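Rubisco operon transcriptional regulator (Synechocystis sp., PDB 5Y2W) is a LysR-type transcription factor, a cyanobacterial global repressor whose regulatory domain binds 2-phosphoglycolate and probably thereby couples carbon and nitrogen metabolic signalling. Local coordinates at residues L84-R89 / D179-K184; A88-P93 / R170-I175; A104-A109 / H130-R135. All blocks are in the same frame, centred on the assembly; numbering follows the deposited sequence.

In the fold
Contacts 1 and 2 lie at successive points along strand 81-89 of the three-stranded sheet, sharing A88 and R89, with centres about 13 Å apart. Contact 1 is at the pocket end, where the side chain of L84 comes to about 4 Å from the bound 2-phosphoglycolic acid; contact 2 closes the far end of the strand against strand 173-176. Contact 3 joins the ends of the chain portion holding helix 118-129, its centre about 13 Å from that of contact 1 and 18 Å from that of contact 2. F181 CE1 packs 4.3 Å from L105 CD1, and H92 NE2 and E108 OE1, 2.9 Å apart, probably share a hydrogen bond.

Contact 1. Residues L84-R89 / D179-K184; sequences LVVIAR and DEFPIK
L84 and I183 form a single antiparallel bridge at a crossover between the two lobes of a LysR substrate-binding domain, of the periplasmic-binding-protein clan. Strand 81-89 belongs to the three-stranded sheet; residues 179-184 lead away from that sheet toward strand 186-192 of the other one. A pair of backbone bonds makes the bridge: L84 N gives its hydrogen to I183 O at 3.1 Å, and I183 N returns one to L84 O at 2.8 Å. Beside these bonds L84 CB and I183 CB meet at 3.8 Å, and the pocket arginine R185 packs on the leucine side chain.

The solvent side is looser. P182, exposed and preceded by a cis peptide bond, touches V85 CG1 through its CB at 3.9 Å, a glancing apolar contact.

The tight part is built on F181. One methyl of V86, CG2, sits over the middle of the F181 ring, 3.4 Å from its centroid and only 6° off the normal, a clear CH-pi contact. CG2 of V86 stands anti to its own carbonyl carbon, beside the backbone N, which carries the methyl over the ring. V158 of strand 157-160 and L126 of helix 118-129 also touch this phenylalanine, so the ring is wedged between sheet and helix. On this tight side L84 O also lies at the edge of the F181 ring, in its plane, 3.4 Å from F181 CD2.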
ATOM      1  N   LEU A  84       6.175   9.717  13.621  1.00 34.35           N
ATOM      2  CA  LEU A  84       6.250   8.259  13.670  1.00 37.71           C
ATOM      3  C   LEU A  84       6.050   7.762  15.109  1.00 36.85           C
ATOM      4  O   LEU A  84       6.700   8.238  16.048  1.00 36.96           O
ATOM      5  CB  LEU A  84       7.613   7.812  13.213  1.00 36.17           C
ATOM      6  CG  LEU A  84       8.115   8.293  11.857  1.00 36.63           C
ATOM      7  CD1 LEU A  84       9.379   7.511  11.494  1.00 37.68           C
ATOM      8  CD2 LEU A  84       7.114   8.158  10.729  1.00 33.51           C
ATOM      9  N   VAL A  85       5.144   6.833  15.305  1.00 37.35           N
ATOM     10  CA  VAL A  85       4.820   6.425  16.662  1.00 36.28           C
ATOM     11  C   VAL A  85       4.918   4.915  16.820  1.00 40.57           C
ATOM     12  O   VAL A  85       4.838   4.166  15.837  1.00 34.46           O
ATOM     13  CB  VAL A  85       3.396   6.899  17.066  1.00 37.68           C
ATOM     14  CG1 VAL A  85       3.315   8.413  17.184  1.00 36.21           C
ATOM     15  CG2 VAL A  85       2.331   6.397  16.082  1.00 38.22           C
ATOM     16  N   VAL A  86       5.025   4.494  18.086  1.00 39.77           N
ATOM     17  CA  VAL A  86       4.987   3.090  18.445  1.00 41.82           C
ATOM     18  C   VAL A  86       3.550   2.550  18.504  1.00 41.13           C
ATOM     19  O   VAL A  86       2.715   3.029  19.254  1.00 40.70           O
ATOM     20  CB  VAL A  86       5.740   2.817  19.767  1.00 42.24           C
ATOM     21  CG1 VAL A  86       5.691   1.345  20.114  1.00 40.41           C
ATOM     22  CG2 VAL A  86       7.205   3.249  19.644  1.00 39.93           C
ATOM     23  N   ILE A  87       3.298   1.511  17.717  1.00 36.74           N
ATOM     24  CA  ILE A  87       2.009   0.916  17.651  1.00 39.80           C
ATOM     25  C   ILE A  87       2.075  -0.499  18.152  1.00 38.93           C
ATOM     26  O   ILE A  87       2.995  -1.255  17.820  1.00 36.90           O
ATOM     27  CB  ILE A  87       1.496   0.921  16.217  1.00 42.55           C
ATOM     28  CG1 ILE A  87       1.384   2.386  15.736  1.00 43.31           C
ATOM     29  CG2 ILE A  87       0.122   0.227  16.149  1.00 45.08           C
ATOM     30  CD1 ILE A  87       1.323   2.512  14.246  1.00 43.18           C
ATOM     31  N   ALA A  88       1.083  -0.848  18.950  1.00 41.17           N
ATOM     32  CA  ALA A  88       0.950  -2.205  19.431  1.00 41.49           C
ATOM     33  C   ALA A  88      -0.511  -2.625  19.383  1.00 43.19           C
ATOM     34  O   ALA A  88      -1.401  -1.857  18.981  1.00 41.36           O
ATOM     35  CB  ALA A  88       1.479  -2.322  20.849  1.00 41.15           C
ATOM     36  N   ARG A  89      -0.758  -3.865  19.774  1.00 37.71           N
ATOM     37  CA  ARG A  89      -2.119  -4.245  19.942  1.00 39.57           C
ATOM     38  C   ARG A  89      -2.536  -3.857  21.320  1.00 38.33           C
ATOM     39  O   ARG A  89      -1.709  -3.770  22.220  1.00 35.81           O
ATOM     40  CB  ARG A  89      -2.300  -5.714  19.683  1.00 41.69           C
ATOM     41  CG  ARG A  89      -3.782  -6.061  19.514  1.00 43.22           C
ATOM     42  CD  ARG A  89      -3.922  -7.435  18.940  1.00 42.40           C
ATOM     43  NE  ARG A  89      -3.636  -8.434  19.986  1.00 47.22           N
ATOM     44  CZ  ARG A  89      -3.669  -9.743  19.767  1.00 44.16           C
ATOM     45  NH1 ARG A  89      -3.976 -10.180  18.557  1.00 42.48           N
ATOM     46  NH2 ARG A  89      -3.378 -10.615  20.743  1.00 43.98           N
ATOM     47  N   ASP A 179       8.978   6.946  25.514  1.00 42.80           N
ATOM     48  CA  ASP A 179       9.887   8.084  25.470  1.00 44.03           C
ATOM     49  C   ASP A 179      10.620   8.087  24.139  1.00 46.99           C
ATOM     50  O   ASP A 179      10.901   7.022  23.570  1.00 46.95           O
ATOM     51  CB  ASP A 179      10.974   7.990  26.539  1.00 45.32           C
ATOM     52  CG  ASP A 179      10.463   8.245  27.972  1.00 48.39           C
ATOM     53  OD1 ASP A 179       9.354   8.780  28.157  1.00 45.97           O
ATOM     54  OD2 ASP A 179      11.227   7.913  28.905  1.00 53.43           O
ATOM     55  N   GLU A 180      10.986   9.291  23.715  1.00 42.26           N
ATOM     56  CA  GLU A 180      11.642   9.581  22.458  1.00 46.55           C
ATOM     57  C   GLU A 180      10.665   9.487  21.315  1.00 46.55           C
ATOM     58  O   GLU A 180      11.044   9.701  20.182  1.00 45.58           O
ATOM     59  CB  GLU A 180      12.853   8.677  22.209  1.00 50.36           C
ATOM     60  CG  GLU A 180      13.825   8.600  23.380  1.00 55.41           C
ATOM     61  CD  GLU A 180      14.358   9.964  23.857  1.00 57.42           C
ATOM     62  OE1 GLU A 180      14.830  10.029  25.009  1.00 58.20           O
ATOM     63  OE2 GLU A 180      14.310  10.962  23.100  1.00 53.90           O
ATOM     64  N   PHE A 181       9.402   9.175  21.604  1.00 43.66           N
ATOM     65  CA  PHE A 181       8.407   9.168  20.574  1.00 44.87           C
ATOM     66  C   PHE A 181       7.466  10.306  20.825  1.00 40.40           C
ATOM     67  O   PHE A 181       7.281  10.664  21.951  1.00 38.66           O
ATOM     68  CB  PHE A 181       7.682   7.816  20.537  1.00 40.35           C
ATOM     69  CG  PHE A 181       8.511   6.758  19.881  1.00 41.14           C
ATOM     70  CD1 PHE A 181       9.448   6.030  20.616  1.00 34.92           C
ATOM     71  CD2 PHE A 181       8.402   6.549  18.517  1.00 35.39           C
ATOM     72  CE1 PHE A 181      10.216   5.082  20.018  1.00 34.06           C
ATOM     73  CE2 PHE A 181       9.194   5.612  17.899  1.00 37.21           C
ATOM     74  CZ  PHE A 181      10.121   4.889  18.638  1.00 34.64           C
ATOM     75  N   PRO A 182       6.832  10.838  19.772  1.00 40.22           N
ATOM     76  CA  PRO A 182       6.953  10.472  18.368  1.00 37.86           C
ATOM     77  C   PRO A 182       8.260  10.849  17.777  1.00 39.42           C
ATOM     78  O   PRO A 182       8.919  11.744  18.261  1.00 41.78           O
ATOM     79  CB  PRO A 182       5.846  11.283  17.679  1.00 39.45           C
ATOM     80  CG  PRO A 182       5.591  12.404  18.608  1.00 45.75           C
ATOM     81  CD  PRO A 182       5.771  11.843  19.983  1.00 42.55           C
ATOM     82  N   ILE A 183       8.677  10.136  16.745  1.00 41.46           N
ATOM     83  CA  ILE A 183       9.848  10.566  16.042  1.00 41.79           C
ATOM     84  C   ILE A 183       9.374  11.762  15.252  1.00 45.45           C
ATOM     85  O   ILE A 183       8.422  11.658  14.446  1.00 42.31           O
ATOM     86  CB  ILE A 183      10.422   9.506  15.117  1.00 45.46           C
ATOM     87  CG1 ILE A 183      10.834   8.295  15.988  1.00 45.44           C
ATOM     88  CG2 ILE A 183      11.606  10.097  14.299  1.00 43.30           C
ATOM     89  CD1 ILE A 183      11.670   7.242  15.289  1.00 39.00           C
ATOM     90  N   LYS A 184       9.970  12.905  15.541  1.00 41.03           N
ATOM     91  CA  LYS A 184       9.533  14.173  14.890  1.00 50.77           C
ATOM     92  C   LYS A 184      10.015  14.226  13.422  1.00 42.83           C
ATOM     93  O   LYS A 184      11.156  14.041  13.129  1.00 46.50           O
ATOM     94  CB  LYS A 184      10.068  15.372  15.649  1.00 52.66           C
ATOM     95  CG  LYS A 184       9.367  15.600  16.987  1.00 61.30           C
ATOM     96  CD  LYS A 184      10.129  16.622  17.837  1.00 69.77           C
ATOM     97  CE  LYS A 184       9.718  16.576  19.295  1.00 82.67           C
ATOM     98  NZ  LYS A 184      10.205  15.324  19.955  1.00 95.38           N
TER

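Contact 2. Residues A88-P93 / R170-I175; sequences ARRDHP and RSELTI
R90 and R170 stack their guanidinium groups nearly parallel, the centres 3.9 Å apart and the planes at 15°. R90 NH2 stands over the centre of the R170 group, 3.2 Å from R170 CZ, while R170 NH1 lies over one face of R90. At the in-plane edge of R170 comes the carboxylate of E172, which R170 NH1 grips in a salt bridge at 2.9 Å to OE2. The same OE2 is 3.1 Å from R90 CD, and its charge, near both guanidinium groups, probably eases their stacking; R170 is poorly ordered, so both the stack and its salt bridge are less certain in detail. R90 reaches across because CG takes the crowded position between backbone N and carbonyl carbon (chi1 67°) and the chain then bends at chi3.

The R89 guanidinium has D91 OD1 at its edge, in plane, though NE meets that oxygen from above the carboxylate plane: the grip is side-on, NE to OD1 at 2.7 Å and NH2 to OD2 at 2.6 Å. R89 CG lies 3.3 Å from E172 O. With a leucine at R89, D91 would probably lose its charged mate and A151 O the donor it receives from NH1, leaving the aspartate side chain freer to turn.

Backbone bonds join the chains. A88 and T174 are an antiparallel hydrogen-bonded pair, A88 N to T174 O and T174 N to A88 O, and past the strand end R90 N bonds E172 O at 2.8 Å. A type I turn from R89 to H92 then takes the chain away. Strand 173-176 is an outer strand of its sheet, beside strand 81-89; L173 packs on K147 and I150 of helix 143-151, and A88 on L176.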
ATOM      1  N   ALA A  88       1.083  -0.848  18.950  1.00 41.17           N
ATOM      2  CA  ALA A  88       0.950  -2.205  19.431  1.00 41.49           C
ATOM      3  C   ALA A  88      -0.511  -2.625  19.383  1.00 43.19           C
ATOM      4  O   ALA A  88      -1.401  -1.857  18.981  1.00 41.36           O
ATOM      5  CB  ALA A  88       1.479  -2.322  20.849  1.00 41.15           C
ATOM      6  N   ARG A  89      -0.758  -3.865  19.774  1.00 37.71           N
ATOM      7  CA  ARG A  89      -2.119  -4.245  19.942  1.00 39.57           C
ATOM      8  C   ARG A  89      -2.536  -3.857  21.320  1.00 38.33           C
ATOM      9  O   ARG A  89      -1.709  -3.770  22.220  1.00 35.81           O
ATOM     10  CB  ARG A  89      -2.300  -5.714  19.683  1.00 41.69           C
ATOM     11  CG  ARG A  89      -3.782  -6.061  19.514  1.00 43.22           C
ATOM     12  CD  ARG A  89      -3.922  -7.435  18.940  1.00 42.40           C
ATOM     13  NE  ARG A  89      -3.636  -8.434  19.986  1.00 47.22           N
ATOM     14  CZ  ARG A  89      -3.669  -9.743  19.767  1.00 44.16           C
ATOM     15  NH1 ARG A  89      -3.976 -10.180  18.557  1.00 42.48           N
ATOM     16  NH2 ARG A  89      -3.378 -10.615  20.743  1.00 43.98           N
ATOM     17  N   ARG A  90      -3.823  -3.610  21.485  1.00 43.16           N
ATOM     18  CA  ARG A  90      -4.375  -3.064  22.720  1.00 52.33           C
ATOM     19  C   ARG A  90      -4.271  -4.016  23.943  1.00 47.97           C
ATOM     20  O   ARG A  90      -4.427  -3.587  25.048  1.00 55.20           O
ATOM     21  CB  ARG A  90      -5.847  -2.657  22.474  1.00 57.93           C
ATOM     22  CG  ARG A  90      -6.777  -3.841  22.198  1.00 74.84           C
ATOM     23  CD  ARG A  90      -8.126  -3.440  21.603  1.00 84.47           C
ATOM     24  NE  ARG A  90      -8.949  -2.666  22.529  1.00 92.55           N
ATOM     25  CZ  ARG A  90     -10.091  -2.053  22.209  1.00105.35           C
ATOM     26  NH1 ARG A  90     -10.748  -1.378  23.143  1.00103.14           N
ATOM     27  NH2 ARG A  90     -10.580  -2.102  20.967  1.00111.76           N
ATOM     28  N   ASP A  91      -3.968  -5.295  23.754  1.00 46.27           N
ATOM     29  CA  ASP A  91      -3.772  -6.209  24.890  1.00 46.21           C
ATOM     30  C   ASP A  91      -2.287  -6.195  25.284  1.00 49.64           C
ATOM     31  O   ASP A  91      -1.847  -6.910  26.192  1.00 45.86           O
ATOM     32  CB  ASP A  91      -4.247  -7.632  24.519  1.00 44.48           C
ATOM     33  CG  ASP A  91      -3.548  -8.186  23.260  1.00 47.07           C
ATOM     34  OD1 ASP A  91      -2.924  -7.436  22.429  1.00 41.90           O
ATOM     35  OD2 ASP A  91      -3.643  -9.406  23.086  1.00 41.72           O
ATOM     36  N   HIS A  92      -1.495  -5.364  24.633  1.00 44.65           N
ATOM     37  CA  HIS A  92      -0.102  -5.342  24.991  1.00 41.66           C
ATOM     38  C   HIS A  92      -0.039  -4.893  26.439  1.00 38.09           C
ATOM     39  O   HIS A  92      -0.785  -4.024  26.827  1.00 40.39           O
ATOM     40  CB  HIS A  92       0.660  -4.403  24.084  1.00 39.48           C
ATOM     41  CG  HIS A  92       2.132  -4.527  24.187  1.00 38.52           C
ATOM     42  ND1 HIS A  92       2.859  -3.886  25.160  1.00 37.29           N
ATOM     43  CD2 HIS A  92       3.032  -5.163  23.400  1.00 40.62           C
ATOM     44  CE1 HIS A  92       4.147  -4.141  24.987  1.00 38.54           C
ATOM     45  NE2 HIS A  92       4.278  -4.903  23.917  1.00 41.34           N
ATOM     46  N   PRO A  93       0.885  -5.458  27.227  1.00 41.24           N
ATOM     47  CA  PRO A  93       1.016  -5.110  28.677  1.00 43.59           C
ATOM     48  C   PRO A  93       1.313  -3.660  29.001  1.00 45.79           C
ATOM     49  O   PRO A  93       1.044  -3.194  30.122  1.00 40.45           O
ATOM     50  CB  PRO A  93       2.205  -5.990  29.140  1.00 44.59           C
ATOM     51  CG  PRO A  93       2.218  -7.132  28.175  1.00 43.14           C
ATOM     52  CD  PRO A  93       1.746  -6.603  26.858  1.00 39.36           C
ATOM     53  N   ARG A 170     -13.740  -0.807  15.967  1.00 91.16           N
ATOM     54  CA  ARG A 170     -13.042  -1.864  16.682  1.00 95.39           C
ATOM     55  C   ARG A 170     -11.593  -1.917  16.231  1.00 84.46           C
ATOM     56  O   ARG A 170     -11.161  -2.932  15.680  1.00 81.26           O
ATOM     57  CB  ARG A 170     -13.737  -3.220  16.410  1.00104.54           C
ATOM     58  CG  ARG A 170     -13.124  -4.449  17.101  1.00106.14           C
ATOM     59  CD  ARG A 170     -13.363  -4.428  18.599  1.00102.83           C
ATOM     60  NE  ARG A 170     -12.215  -4.919  19.342  1.00102.18           N
ATOM     61  CZ  ARG A 170     -12.131  -4.930  20.672  1.00112.08           C
ATOM     62  NH1 ARG A 170     -11.033  -5.395  21.257  1.00119.32           N
ATOM     63  NH2 ARG A 170     -13.132  -4.484  21.430  1.00108.56           N
ATOM     64  N   SER A 171     -10.843  -0.832  16.430  1.00 69.48           N
ATOM     65  CA  SER A 171      -9.434  -0.923  16.131  1.00 60.09           C
ATOM     66  C   SER A 171      -8.719  -1.567  17.322  1.00 54.03           C
ATOM     67  O   SER A 171      -8.848  -1.178  18.473  1.00 54.82           O
ATOM     68  CB  SER A 171      -8.775   0.396  15.770  1.00 54.70           C
ATOM     69  OG  SER A 171      -7.473   0.103  15.252  1.00 52.75           O
ATOM     70  N   GLU A 172      -7.964  -2.580  16.972  1.00 51.94           N
ATOM     71  CA  GLU A 172      -7.147  -3.340  17.879  1.00 58.99           C
ATOM     72  C   GLU A 172      -5.834  -2.623  18.208  1.00 55.57           C
ATOM     73  O   GLU A 172      -5.134  -3.021  19.132  1.00 57.63           O
ATOM     74  CB  GLU A 172      -6.840  -4.676  17.174  1.00 64.61           C
ATOM     75  CG  GLU A 172      -8.040  -5.613  17.117  1.00 67.08           C
ATOM     76  CD  GLU A 172      -8.290  -6.227  18.481  1.00 61.09           C
ATOM     77  OE1 GLU A 172      -7.915  -7.363  18.618  1.00 55.85           O
ATOM     78  OE2 GLU A 172      -8.766  -5.567  19.416  1.00 64.61           O
ATOM     79  N   LEU A 173      -5.529  -1.567  17.455  1.00 48.57           N
ATOM     80  CA  LEU A 173      -4.237  -0.923  17.482  1.00 47.85           C
ATOM     81  C   LEU A 173      -4.229   0.205  18.469  1.00 44.99           C
ATOM     82  O   LEU A 173      -5.209   0.827  18.682  1.00 38.97           O
ATOM     83  CB  LEU A 173      -3.898  -0.346  16.119  1.00 42.14           C
ATOM     84  CG  LEU A 173      -3.961  -1.352  15.017  1.00 42.27           C
ATOM     85  CD1 LEU A 173      -3.462  -0.615  13.779  1.00 44.48           C
ATOM     86  CD2 LEU A 173      -3.107  -2.570  15.373  1.00 42.96           C
ATOM     87  N   THR A 174      -3.074   0.471  19.040  1.00 45.95           N
ATOM     88  CA  THR A 174      -2.962   1.471  20.057  1.00 45.75           C
ATOM     89  C   THR A 174      -1.560   2.046  19.961  1.00 44.33           C
ATOM     90  O   THR A 174      -0.620   1.342  19.550  1.00 45.66           O
ATOM     91  CB  THR A 174      -3.212   0.820  21.455  1.00 45.74           C
ATOM     92  OG1 THR A 174      -3.277   1.831  22.433  1.00 44.92           O
ATOM     93  CG2 THR A 174      -2.067  -0.095  21.867  1.00 44.95           C
ATOM     94  N   ILE A 175      -1.419   3.303  20.341  1.00 43.62           N
ATOM     95  CA  ILE A 175      -0.113   3.959  20.421  1.00 43.57           C
ATOM     96  C   ILE A 175       0.456   3.763  21.811  1.00 46.47           C
ATOM     97  O   ILE A 175      -0.204   4.098  22.799  1.00 41.29           O
ATOM     98  CB  ILE A 175      -0.203   5.454  20.100  1.00 43.29           C
ATOM     99  CG1 ILE A 175      -0.511   5.620  18.617  1.00 48.41           C
ATOM    100  CG2 ILE A 175       1.102   6.145  20.385  1.00 45.16           C
ATOM    101  CD1 ILE A 175      -1.122   6.950  18.246  1.00 49.82           C
TER

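Contact 3. Residues A104-A109 / H130-R135; sequences ALNDEA and HYVDVR
N106 meets D133 through its amide oxygen, which takes the D133 N-H at 2.9 Å in a nearly straight bond (167°) from a donor tilted 23° out of the amide plane. Its CG stands anti to its carbonyl carbon (chi1 -85°), which turns OD1 back toward the facing backbone, while ND2 bonds T103 O.

Two backbone bonds continue the link: D107 N to D133 O, and R135 N to E108 O at 2.8 Å. The oxygen of D133 is also approached by N106 CA, a CA-H...O contact of 3.2 Å, and A109 CA meets R135 O likewise at 3.5 Å.

The apolar part is thinner. L105 CB lies 4.0 Å from V132 CG1 and 4.5 Å from V134 CG1; F127 of helix 118-129 packs against L105, V132 and V134. R135 also packs on P37 of the second subunit.

On one side, a type II turn from L105 to E108 supplies the bonding groups; on the other, the chain has just left helix 118-129 through a Schellman motif, with Y131 at positive phi as its C-prime residue.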
ATOM      1  N   ALA A 104      12.212  -0.076  27.787  1.00 38.47           N
ATOM      2  CA  ALA A 104      11.169  -1.115  27.711  1.00 43.59           C
ATOM      3  C   ALA A 104      11.017  -1.800  26.327  1.00 47.19           C
ATOM      4  O   ALA A 104      10.334  -2.848  26.189  1.00 43.27           O
ATOM      5  CB  ALA A 104       9.826  -0.556  28.192  1.00 42.67           C
ATOM      6  N   LEU A 105      11.609  -1.226  25.282  1.00 43.43           N
ATOM      7  CA  LEU A 105      11.507  -1.839  23.948  1.00 41.26           C
ATOM      8  C   LEU A 105      12.480  -2.987  23.698  1.00 40.76           C
ATOM      9  O   LEU A 105      12.318  -3.746  22.752  1.00 43.54           O
ATOM     10  CB  LEU A 105      11.681  -0.779  22.835  1.00 44.68           C
ATOM     11  CG  LEU A 105      10.564   0.266  22.786  1.00 41.94           C
ATOM     12  CD1 LEU A 105      10.717   1.123  21.544  1.00 45.45           C
ATOM     13  CD2 LEU A 105       9.204  -0.371  22.850  1.00 42.41           C
ATOM     14  N   ASN A 106      13.494  -3.095  24.536  1.00 44.04           N
ATOM     15  CA  ASN A 106      14.522  -4.084  24.378  1.00 43.78           C
ATOM     16  C   ASN A 106      13.973  -5.499  24.314  1.00 46.55           C
ATOM     17  O   ASN A 106      13.250  -5.911  25.197  1.00 40.67           O
ATOM     18  CB  ASN A 106      15.452  -3.989  25.573  1.00 44.47           C
ATOM     19  CG  ASN A 106      16.494  -2.938  25.371  1.00 46.71           C
ATOM     20  OD1 ASN A 106      17.217  -2.982  24.393  1.00 48.02           O
ATOM     21  ND2 ASN A 106      16.563  -1.987  26.272  1.00 48.90           N
ATOM     22  N   ASP A 107      14.320  -6.220  23.270  1.00 43.13           N
ATOM     23  CA  ASP A 107      13.857  -7.590  23.071  1.00 49.53           C
ATOM     24  C   ASP A 107      12.372  -7.763  22.811  1.00 45.54           C
ATOM     25  O   ASP A 107      11.925  -8.887  22.686  1.00 52.08           O
ATOM     26  CB  ASP A 107      14.351  -8.489  24.214  1.00 57.20           C
ATOM     27  CG  ASP A 107      15.844  -8.599  24.208  1.00 57.04           C
ATOM     28  OD1 ASP A 107      16.331  -9.297  23.315  1.00 68.29           O
ATOM     29  OD2 ASP A 107      16.531  -7.928  25.014  1.00 65.17           O
ATOM     30  N   GLU A 108      11.624  -6.669  22.682  1.00 38.48           N
ATOM     31  CA  GLU A 108      10.265  -6.752  22.168  1.00 39.57           C
ATOM     32  C   GLU A 108      10.236  -7.255  20.761  1.00 36.99           C
ATOM     33  O   GLU A 108      11.137  -6.962  19.970  1.00 39.08           O
ATOM     34  CB  GLU A 108       9.601  -5.391  22.140  1.00 39.93           C
ATOM     35  CG  GLU A 108       9.155  -4.900  23.494  1.00 44.77           C
ATOM     36  CD  GLU A 108       7.845  -5.527  23.986  1.00 48.73           C
ATOM     37  OE1 GLU A 108       6.944  -5.864  23.145  1.00 43.36           O
ATOM     38  OE2 GLU A 108       7.739  -5.694  25.235  1.00 52.96           O
ATOM     39  N   ALA A 109       9.196  -8.045  20.448  1.00 42.11           N
ATOM     40  CA  ALA A 109       8.993  -8.551  19.098  1.00 42.03           C
ATOM     41  C   ALA A 109       8.581  -7.325  18.296  1.00 41.80           C
ATOM     42  O   ALA A 109       7.631  -6.598  18.668  1.00 39.78           O
ATOM     43  CB  ALA A 109       7.901  -9.618  19.032  1.00 42.12           C
ATOM     44  N   HIS A 130      20.026   4.845  21.106  1.00 46.05           N
ATOM     45  CA  HIS A 130      19.586   4.566  22.471  1.00 49.76           C
ATOM     46  C   HIS A 130      19.888   3.154  22.949  1.00 46.10           C
ATOM     47  O   HIS A 130      19.345   2.733  23.947  1.00 44.09           O
ATOM     48  CB  HIS A 130      18.104   4.861  22.590  1.00 49.15           C
ATOM     49  CG  HIS A 130      17.800   6.318  22.597  1.00 53.46           C
ATOM     50  ND1 HIS A 130      17.519   7.024  21.445  1.00 57.84           N
ATOM     51  CD2 HIS A 130      17.762   7.213  23.604  1.00 51.48           C
ATOM     52  CE1 HIS A 130      17.322   8.291  21.746  1.00 49.26           C
ATOM     53  NE2 HIS A 130      17.452   8.429  23.049  1.00 53.85           N
ATOM     54  N   TYR A 131      20.776   2.444  22.254  1.00 46.40           N
ATOM     55  CA  TYR A 131      21.179   1.096  22.694  1.00 56.17           C
ATOM     56  C   TYR A 131      19.966   0.222  22.972  1.00 48.09           C
ATOM     57  O   TYR A 131      19.857  -0.391  24.027  1.00 48.81           O
ATOM     58  CB  TYR A 131      22.056   1.174  23.955  1.00 59.74           C
ATOM     59  CG  TYR A 131      23.203   2.123  23.802  1.00 63.18           C
ATOM     60  CD1 TYR A 131      24.320   1.772  23.026  1.00 65.28           C
ATOM     61  CD2 TYR A 131      23.159   3.393  24.407  1.00 63.48           C
ATOM     62  CE1 TYR A 131      25.378   2.648  22.866  1.00 66.08           C
ATOM     63  CE2 TYR A 131      24.203   4.285  24.252  1.00 68.21           C
ATOM     64  CZ  TYR A 131      25.305   3.912  23.483  1.00 73.29           C
ATOM     65  OH  TYR A 131      26.332   4.807  23.343  1.00 73.22           O
ATOM     66  N   VAL A 132      19.039   0.203  22.020  1.00 49.59           N
ATOM     67  CA  VAL A 132      17.816  -0.596  22.129  1.00 51.30           C
ATOM     68  C   VAL A 132      17.985  -1.712  21.134  1.00 46.00           C
ATOM     69  O   VAL A 132      18.338  -1.451  19.994  1.00 49.32           O
ATOM     70  CB  VAL A 132      16.572   0.242  21.771  1.00 47.30           C
ATOM     71  CG1 VAL A 132      15.380  -0.631  21.386  1.00 48.39           C
ATOM     72  CG2 VAL A 132      16.239   1.171  22.916  1.00 49.28           C
ATOM     73  N   ASP A 133      17.728  -2.938  21.550  1.00 50.85           N
ATOM     74  CA  ASP A 133      17.784  -4.088  20.632  1.00 54.84           C
ATOM     75  C   ASP A 133      16.416  -4.708  20.651  1.00 50.03           C
ATOM     76  O   ASP A 133      15.947  -5.087  21.726  1.00 48.67           O
ATOM     77  CB  ASP A 133      18.802  -5.161  21.088  1.00 59.87           C
ATOM     78  CG  ASP A 133      20.240  -4.649  21.122  1.00 69.05           C
ATOM     79  OD1 ASP A 133      20.695  -3.925  20.195  1.00 71.14           O
ATOM     80  OD2 ASP A 133      20.942  -4.993  22.096  1.00 85.60           O
ATOM     81  N   VAL A 134      15.797  -4.841  19.477  1.00 41.79           N
ATOM     82  CA  VAL A 134      14.471  -5.441  19.382  1.00 44.97           C
ATOM     83  C   VAL A 134      14.609  -6.741  18.668  1.00 41.78           C
ATOM     84  O   VAL A 134      15.536  -6.923  17.923  1.00 41.30           O
ATOM     85  CB  VAL A 134      13.455  -4.574  18.615  1.00 42.55           C
ATOM     86  CG1 VAL A 134      12.969  -3.484  19.504  1.00 40.81           C
ATOM     87  CG2 VAL A 134      14.076  -4.016  17.318  1.00 43.47           C
ATOM     88  N   ARG A 135      13.655  -7.627  18.883  1.00 44.44           N
ATOM     89  CA  ARG A 135      13.679  -8.934  18.251  1.00 46.96           C
ATOM     90  C   ARG A 135      12.902  -8.877  16.935  1.00 41.28           C
ATOM     91  O   ARG A 135      11.703  -8.725  16.903  1.00 35.37           O
ATOM     92  CB  ARG A 135      13.071  -9.958  19.204  1.00 53.79           C
ATOM     93  CG  ARG A 135      13.232 -11.378  18.717  1.00 65.58           C
ATOM     94  CD  ARG A 135      12.995 -12.427  19.804  1.00 73.72           C
ATOM     95  NE  ARG A 135      13.238 -13.806  19.324  1.00 77.46           N
ATOM     96  CZ  ARG A 135      12.351 -14.570  18.677  1.00 76.81           C
ATOM     97  NH1 ARG A 135      11.131 -14.123  18.414  1.00 89.12           N
ATOM     98  NH2 ARG A 135      12.678 -15.796  18.289  1.00 83.17           N
TER